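Local coordinates for protein probable threonyl-tRNA synthetase 1 (Aeropyrum pernix, PDB 3A32) that probably catalyses the ATP-dependent attachment of threonine to its tRNA, as a zinc-binding class II aminoacyl-tRNA synthetase that lacks the domain for editing mischarged seryl-tRNA, at residues 332-336 against 446-450. Residues are numbered along the deposited sequence; the frame is centred on the assembly and turned at random.
Sequences MPFTL and AEELE
Phe334 and Thr335 face Leu449 and Glu450 across a backbone separation of 6.4 Å between the CA atoms of Phe334 and Leu449. The first pair lies in a 3-10 turn, closed by Leu336 N bonding to Pro333 O; the second belongs to helix 435-457. A water links the backbones, accepting from Thr335 N (2.8 Å) and donating weakly to Leu449 O. With CG anti to the backbone N (chi1 178°), Phe334 extends its ring to the helix, where CZ meets Ala446 CB at 3.4 Å. Leu449 crosses the phenyl side chain at about a right angle, its CD1 3.6 Å from Phe334 CD1. At the ring edge, in plane, Glu450 OE2 lies 3.7 Å from Phe334 CE2, the carboxylate turned 76° from the ring; Arg462 pairs with this glutamate through OE1. Shortening Phe334 to an alanine would remove the ring and is likely to open a gap beside Ala446 CB and Leu449 CD1. Val399 of strand 399-403 touches both Phe334 and Leu449. The contact thus packs the linker between helix 317-327 and strand 341-347 against a helix of the mixed alpha/beta anticodon-binding domain characteristic of class IIa synthetases.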
ATOM      1  N   MET A 332      -2.134 -17.789 -11.041  1.00  7.86           N
ATOM      2  CA  MET A 332      -2.424 -16.373 -10.824  1.00  8.17           C
ATOM      3  C   MET A 332      -2.532 -15.627 -12.154  1.00  8.38           C
ATOM      4  O   MET A 332      -1.784 -15.955 -13.121  1.00  7.84           O
ATOM      5  CB  MET A 332      -1.283 -15.718 -10.014  1.00  7.78           C
ATOM      6  CG  MET A 332      -1.030 -16.344  -8.608  1.00  9.71           C
ATOM      7  SD  MET A 332      -2.530 -16.304  -7.599  1.00 14.64           S
ATOM      8  CE  MET A 332      -2.642 -14.522  -7.260  1.00  9.42           C
ATOM      9  N   PRO A 333      -3.394 -14.578 -12.192  1.00  7.93           N
ATOM     10  CA  PRO A 333      -3.402 -13.683 -13.359  1.00  7.24           C
ATOM     11  C   PRO A 333      -2.048 -12.973 -13.462  1.00  7.05           C
ATOM     12  O   PRO A 333      -1.417 -12.740 -12.420  1.00  6.84           O
ATOM     13  CB  PRO A 333      -4.502 -12.655 -13.046  1.00  7.72           C
ATOM     14  CG  PRO A 333      -4.914 -12.881 -11.604  1.00  8.43           C
ATOM     15  CD  PRO A 333      -4.322 -14.156 -11.112  1.00  8.10           C
ATOM     16  N   PHE A 334      -1.625 -12.621 -14.689  1.00  5.12           N
ATOM     17  CA  PHE A 334      -0.305 -12.086 -14.947  1.00  4.64           C
ATOM     18  C   PHE A 334       0.127 -10.992 -13.957  1.00  5.51           C
ATOM     19  O   PHE A 334       1.267 -11.005 -13.490  1.00  4.07           O
ATOM     20  CB  PHE A 334      -0.184 -11.588 -16.393  1.00  3.87           C
ATOM     21  CG  PHE A 334       1.145 -10.980 -16.724  1.00  2.46           C
ATOM     22  CD1 PHE A 334       2.164 -11.757 -17.269  1.00  2.02           C
ATOM     23  CD2 PHE A 334       1.353  -9.612 -16.566  1.00  2.40           C
ATOM     24  CE1 PHE A 334       3.403 -11.189 -17.624  1.00  4.66           C
ATOM     25  CE2 PHE A 334       2.580  -9.037 -16.897  1.00  5.10           C
ATOM     26  CZ  PHE A 334       3.621  -9.830 -17.430  1.00  4.11           C
ATOM     27  N   THR A 335      -0.775 -10.041 -13.665  1.00  5.48           N
ATOM     28  CA  THR A 335      -0.404  -8.883 -12.856  1.00  7.14           C
ATOM     29  C   THR A 335      -0.038  -9.265 -11.386  1.00  6.51           C
ATOM     30  O   THR A 335       0.764  -8.589 -10.721  1.00  6.48           O
ATOM     31  CB  THR A 335      -1.495  -7.765 -12.933  1.00  8.24           C
ATOM     32  OG1 THR A 335      -1.594  -7.279 -14.297  1.00 10.66           O
ATOM     33  CG2 THR A 335      -1.109  -6.580 -12.095  1.00 10.51           C
ATOM     34  N   LEU A 336      -0.595 -10.385 -10.939  1.00  6.26           N
ATOM     35  CA  LEU A 336      -0.490 -10.894  -9.584  1.00  5.94           C
ATOM     36  C   LEU A 336       0.387 -12.152  -9.402  1.00  5.87           C
ATOM     37  O   LEU A 336       0.439 -12.727  -8.310  1.00  7.08           O
ATOM     38  CB  LEU A 336      -1.906 -11.171  -9.074  1.00  4.50           C
ATOM     39  CG  LEU A 336      -2.842  -9.945  -9.002  1.00  5.98           C
ATOM     40  CD1 LEU A 336      -4.153 -10.430  -8.384  1.00  5.21           C
ATOM     41  CD2 LEU A 336      -2.232  -8.696  -8.223  1.00  2.00           C
ATOM     42  N   ALA A 446       2.997  -8.842 -22.524  1.00 10.52           N
ATOM     43  CA  ALA A 446       2.669  -8.519 -21.145  1.00 10.81           C
ATOM     44  C   ALA A 446       1.643  -7.399 -21.022  1.00 11.90           C
ATOM     45  O   ALA A 446       0.770  -7.464 -20.178  1.00 12.32           O
ATOM     46  CB  ALA A 446       3.936  -8.153 -20.357  1.00  9.86           C
ATOM     47  N   GLU A 447       1.771  -6.369 -21.851  1.00 12.30           N
ATOM     48  CA  GLU A 447       0.868  -5.261 -21.861  1.00 14.43           C
ATOM     49  C   GLU A 447      -0.541  -5.685 -22.269  1.00 13.58           C
ATOM     50  O   GLU A 447      -1.522  -5.158 -21.736  1.00 13.34           O
ATOM     51  CB  GLU A 447       1.452  -4.119 -22.718  1.00 13.05           C
ATOM     52  CG  GLU A 447       2.875  -3.808 -22.150  1.00 18.93           C
ATOM     53  CD  GLU A 447       3.582  -2.530 -22.636  1.00 21.18           C
ATOM     54  OE1 GLU A 447       3.267  -2.042 -23.768  1.00 27.02           O
ATOM     55  OE2 GLU A 447       4.479  -2.037 -21.862  1.00 27.38           O
ATOM     56  N   GLU A 448      -0.634  -6.619 -23.212  1.00 13.41           N
ATOM     57  CA  GLU A 448      -1.909  -7.242 -23.576  1.00 14.50           C
ATOM     58  C   GLU A 448      -2.476  -8.005 -22.359  1.00 12.51           C
ATOM     59  O   GLU A 448      -3.641  -7.872 -22.019  1.00 11.96           O
ATOM     60  CB  GLU A 448      -1.741  -8.178 -24.803  1.00 15.53           C
ATOM     61  CG  GLU A 448      -3.078  -8.571 -25.510  1.00 25.12           C
ATOM     62  CD  GLU A 448      -3.917  -7.326 -25.935  1.00 36.24           C
ATOM     63  OE1 GLU A 448      -3.337  -6.415 -26.623  1.00 40.71           O
ATOM     64  OE2 GLU A 448      -5.133  -7.242 -25.567  1.00 36.85           O
ATOM     65  N   LEU A 449      -1.634  -8.751 -21.660  1.00 10.68           N
ATOM     66  CA  LEU A 449      -2.110  -9.444 -20.441  1.00  9.97           C
ATOM     67  C   LEU A 449      -2.481  -8.466 -19.300  1.00  9.16           C
ATOM     68  O   LEU A 449      -3.260  -8.828 -18.417  1.00  8.76           O
ATOM     69  CB  LEU A 449      -1.095 -10.505 -19.957  1.00  8.96           C
ATOM     70  CG  LEU A 449      -0.660 -11.570 -20.968  1.00 11.02           C
ATOM     71  CD1 LEU A 449       0.488 -12.465 -20.410  1.00  4.86           C
ATOM     72  CD2 LEU A 449      -1.859 -12.423 -21.411  1.00  7.73           C
ATOM     73  N   GLU A 450      -1.953  -7.236 -19.351  1.00  8.56           N
ATOM     74  CA  GLU A 450      -2.129  -6.225 -18.289  1.00  7.98           C
ATOM     75  C   GLU A 450      -3.327  -5.351 -18.588  1.00  8.38           C
ATOM     76  O   GLU A 450      -3.835  -4.648 -17.733  1.00  9.03           O
ATOM     77  CB  GLU A 450      -0.891  -5.338 -18.175  1.00  6.47           C
ATOM     78  CG  GLU A 450       0.226  -5.997 -17.401  1.00  6.84           C
ATOM     79  CD  GLU A 450       1.501  -5.181 -17.372  1.00  9.29           C
ATOM     80  OE1 GLU A 450       1.727  -4.311 -18.264  1.00 12.41           O
ATOM     81  OE2 GLU A 450       2.293  -5.416 -16.451  1.00  7.67           O
TER
HETATM   82  O   HOH W   1      -3.092  -9.520 -15.101  1.00 12.89           O